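Local coordinates for polyketide synthase (Lyngbya majuscula 19L, PDB 3QIT), which is a thioesterase domain that probably releases the curacin A chain from its carrier by hydrolysis, the product then losing sulfate and carbon dioxide to leave a terminal alkene, at residues 96-107 against 118-129. Residues are numbered along the deposited sequence; the frame is centred on the assembly and turned at random.
Sequences PLLLVGHSMGAM and KKIKELILVELP
The imidazole of His102 meets Val126 at its edge, where Val126 CG1 lies in the ring plane, 3.9 Å from His102 CD2, while CB of its neighbour Ser103 sits over one face, offset toward the rim. With CG anti to the backbone N (chi1 174°), the ring lies beside the end of strand 122-126, and its NE2 is hydrogen-bonded to the carbonyl of His269. On the same face of the sheet, Val100 and Ile124 run side by side, CG2 of Val100 3.9 Å from Ile124 CD1, and Val100 CG1 lies 4.2 Å from Val126 CG2; an alanine at Val100 would probably leave both methyls without partners and open a gap beneath helix 276-284. On the other face, Leu99 CD2 touches both Leu123 CD1 (3.8 Å) and Ile120 CD1. Seven backbone hydrogen bonds join the two segments, whose parallel pairing has a beta bulge at Lys121; Leu99 N gives Glu122 O a nearly straight 3.0 Å bond. The last, Ser103 N to Val126 O (2.9 Å), falls at the strained turn (phi 55°) of a probable nucleophile elbow; Glu127 OE1 is hydrogen-bonded to His269 ND1 and Ser242 OG, consistent with a Ser103-His269-Glu127 catalytic triad. Ala106 CB rests on Leu128 CD1, 3.8 Å away. In this right-handed beta-alpha-beta unit of the alpha/beta hydrolase fold, helix 104-115 covers Leu99 and Leu123, helix 276-284 covers Val100 and Ile124, and strands 28-32 and 234-239 flank the pair.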
# COMPACT_ATOMS: atom_id res chain seq x y z
N PRO B 96 27.41 -11.09 -2.62
CA PRO B 96 26.36 -11.86 -1.93
C PRO B 96 26.53 -11.84 -0.41
O PRO B 96 27.65 -12.04 0.10
CB PRO B 96 26.54 -13.28 -2.48
CG PRO B 96 27.13 -13.06 -3.87
CD PRO B 96 28.05 -11.86 -3.70
N LEU B 97 25.43 -11.59 0.30
CA LEU B 97 25.51 -11.35 1.74
C LEU B 97 24.69 -12.39 2.51
O LEU B 97 23.94 -13.18 1.91
CB LEU B 97 25.05 -9.92 2.09
CG LEU B 97 23.73 -9.37 1.52
CD1 LEU B 97 22.50 -10.04 2.13
CD2 LEU B 97 23.66 -7.88 1.74
N LEU B 98 24.84 -12.39 3.82
CA LEU B 98 24.07 -13.27 4.68
C LEU B 98 22.83 -12.50 5.10
O LEU B 98 22.95 -11.39 5.59
CB LEU B 98 24.91 -13.66 5.90
CG LEU B 98 26.16 -14.49 5.60
CD1 LEU B 98 27.07 -14.60 6.83
CD2 LEU B 98 25.81 -15.88 5.05
N LEU B 99 21.65 -13.06 4.82
CA LEU B 99 20.38 -12.39 5.13
C LEU B 99 19.68 -13.16 6.23
O LEU B 99 19.41 -14.34 6.08
CB LEU B 99 19.49 -12.33 3.88
CG LEU B 99 18.12 -11.66 4.04
CD1 LEU B 99 18.23 -10.22 4.56
CD2 LEU B 99 17.41 -11.70 2.69
N VAL B 100 19.35 -12.47 7.33
CA VAL B 100 18.77 -13.11 8.51
C VAL B 100 17.48 -12.34 8.81
O VAL B 100 17.47 -11.11 8.77
CB VAL B 100 19.70 -12.97 9.72
CG1 VAL B 100 19.13 -13.77 10.91
CG2 VAL B 100 21.11 -13.48 9.35
N GLY B 101 16.41 -13.05 9.13
CA GLY B 101 15.14 -12.36 9.46
C GLY B 101 14.48 -13.09 10.60
O GLY B 101 14.64 -14.30 10.71
N HIS B 102 13.76 -12.36 11.45
CA HIS B 102 13.05 -12.96 12.58
C HIS B 102 11.54 -12.69 12.46
O HIS B 102 11.12 -11.53 12.34
CB HIS B 102 13.51 -12.35 13.90
CG HIS B 102 12.71 -12.83 15.07
ND1 HIS B 102 11.85 -12.02 15.78
CD2 HIS B 102 12.63 -14.06 15.64
CE1 HIS B 102 11.28 -12.72 16.74
NE2 HIS B 102 11.72 -13.96 16.67
N SER B 103 10.74 -13.75 12.53
CA SER B 103 9.25 -13.63 12.48
C SER B 103 8.74 -12.88 11.23
O SER B 103 9.01 -13.33 10.12
CB SER B 103 8.72 -13.03 13.78
OG SER B 103 7.32 -13.22 13.86
N MET B 104 8.01 -11.76 11.37
CA MET B 104 7.71 -10.94 10.17
C MET B 104 8.95 -10.62 9.32
O MET B 104 8.88 -10.58 8.08
CB MET B 104 6.97 -9.63 10.50
CG MET B 104 6.62 -8.83 9.24
SD MET B 104 5.83 -7.25 9.63
CE MET B 104 7.24 -6.30 10.15
N GLY B 105 10.09 -10.37 9.97
CA GLY B 105 11.32 -10.12 9.25
C GLY B 105 11.79 -11.32 8.45
O GLY B 105 12.41 -11.16 7.41
N ALA B 106 11.50 -12.53 8.92
CA ALA B 106 11.82 -13.74 8.17
C ALA B 106 10.94 -13.85 6.93
O ALA B 106 11.40 -14.23 5.86
CB ALA B 106 11.64 -14.98 9.06
N MET B 107 9.65 -13.49 7.07
CA MET B 107 8.74 -13.45 5.92
C MET B 107 9.28 -12.44 4.90
O MET B 107 9.39 -12.76 3.73
CB MET B 107 7.31 -13.04 6.35
CG MET B 107 6.32 -12.97 5.19
SD MET B 107 6.39 -11.42 4.24
CE MET B 107 5.77 -10.20 5.40
N LYS B 118 20.52 -13.60 -6.48
CA LYS B 118 21.96 -13.50 -6.72
C LYS B 118 22.67 -12.69 -5.63
O LYS B 118 23.87 -12.81 -5.44
CB LYS B 118 22.24 -12.91 -8.10
CG LYS B 118 21.67 -13.73 -9.24
CD LYS B 118 21.95 -13.04 -10.57
CE LYS B 118 21.37 -13.83 -11.75
NZ LYS B 118 19.89 -13.66 -11.85
N LYS B 119 21.90 -11.90 -4.89
CA LYS B 119 22.45 -11.06 -3.84
C LYS B 119 22.63 -11.77 -2.50
O LYS B 119 23.23 -11.22 -1.57
CB LYS B 119 21.59 -9.80 -3.68
CG LYS B 119 21.67 -8.91 -4.94
CD LYS B 119 20.84 -7.64 -4.84
CE LYS B 119 20.77 -6.90 -6.17
NZ LYS B 119 22.11 -6.43 -6.64
N ILE B 120 22.15 -13.00 -2.40
CA ILE B 120 22.03 -13.66 -1.08
C ILE B 120 22.89 -14.92 -1.03
O ILE B 120 22.62 -15.89 -1.75
CB ILE B 120 20.57 -14.05 -0.72
CG1 ILE B 120 19.55 -12.90 -0.94
CG2 ILE B 120 20.49 -14.61 0.71
CD1 ILE B 120 19.89 -11.57 -0.26
N LYS B 121 23.91 -14.90 -0.19
CA LYS B 121 24.80 -16.07 -0.03
C LYS B 121 24.08 -17.19 0.74
O LYS B 121 24.12 -18.37 0.34
CB LYS B 121 26.09 -15.65 0.70
CG LYS B 121 27.06 -16.77 1.06
CD LYS B 121 28.17 -16.20 1.95
CE LYS B 121 29.46 -17.03 1.89
NZ LYS B 121 29.32 -18.38 2.47
N GLU B 122 23.44 -16.81 1.85
CA GLU B 122 22.66 -17.75 2.67
C GLU B 122 21.49 -17.00 3.27
O GLU B 122 21.64 -15.86 3.69
CB GLU B 122 23.50 -18.36 3.80
CG GLU B 122 22.72 -19.33 4.75
CD GLU B 122 22.72 -20.79 4.28
OE1 GLU B 122 23.63 -21.17 3.51
OE2 GLU B 122 21.83 -21.57 4.70
N LEU B 123 20.34 -17.67 3.31
CA LEU B 123 19.12 -17.12 3.88
C LEU B 123 18.85 -17.83 5.19
O LEU B 123 18.68 -19.05 5.21
CB LEU B 123 17.97 -17.37 2.91
CG LEU B 123 16.59 -16.86 3.27
CD1 LEU B 123 16.55 -15.30 3.37
CD2 LEU B 123 15.54 -17.38 2.25
N ILE B 124 18.80 -17.07 6.28
CA ILE B 124 18.63 -17.64 7.63
C ILE B 124 17.29 -17.14 8.15
O ILE B 124 17.12 -15.93 8.39
CB ILE B 124 19.79 -17.23 8.57
CG1 ILE B 124 21.11 -17.78 8.00
CG2 ILE B 124 19.55 -17.81 9.98
CD1 ILE B 124 22.32 -17.03 8.37
N LEU B 125 16.34 -18.07 8.28
CA LEU B 125 14.95 -17.73 8.60
C LEU B 125 14.65 -18.14 10.02
O LEU B 125 14.52 -19.32 10.31
CB LEU B 125 14.00 -18.42 7.60
CG LEU B 125 14.33 -18.04 6.15
CD1 LEU B 125 13.47 -18.87 5.20
CD2 LEU B 125 14.11 -16.53 5.92
N VAL B 126 14.59 -17.15 10.92
CA VAL B 126 14.40 -17.46 12.34
C VAL B 126 12.94 -17.29 12.68
O VAL B 126 12.39 -16.19 12.53
CB VAL B 126 15.26 -16.54 13.24
CG1 VAL B 126 15.14 -16.96 14.72
CG2 VAL B 126 16.72 -16.63 12.82
N GLU B 127 12.31 -18.40 13.06
CA GLU B 127 10.88 -18.42 13.43
C GLU B 127 9.99 -17.88 12.32
O GLU B 127 9.22 -16.91 12.49
CB GLU B 127 10.68 -17.69 14.76
CG GLU B 127 11.21 -18.53 15.94
CD GLU B 127 10.21 -19.57 16.39
OE1 GLU B 127 9.07 -19.15 16.75
OE2 GLU B 127 10.53 -20.79 16.37
N LEU B 128 10.08 -18.54 11.17
CA LEU B 128 9.29 -18.18 10.00
C LEU B 128 7.84 -18.55 10.24
O LEU B 128 7.54 -19.68 10.55
CB LEU B 128 9.83 -18.94 8.77
CG LEU B 128 9.07 -18.65 7.48
CD1 LEU B 128 9.47 -17.27 6.91
CD2 LEU B 128 9.32 -19.78 6.47
N PRO B 129 6.93 -17.56 10.11
CA PRO B 129 5.50 -17.92 10.25
C PRO B 129 4.91 -18.45 8.95
O PRO B 129 5.53 -18.35 7.89
CB PRO B 129 4.84 -16.59 10.67
CG PRO B 129 5.82 -15.50 10.30
CD PRO B 129 7.16 -16.12 9.93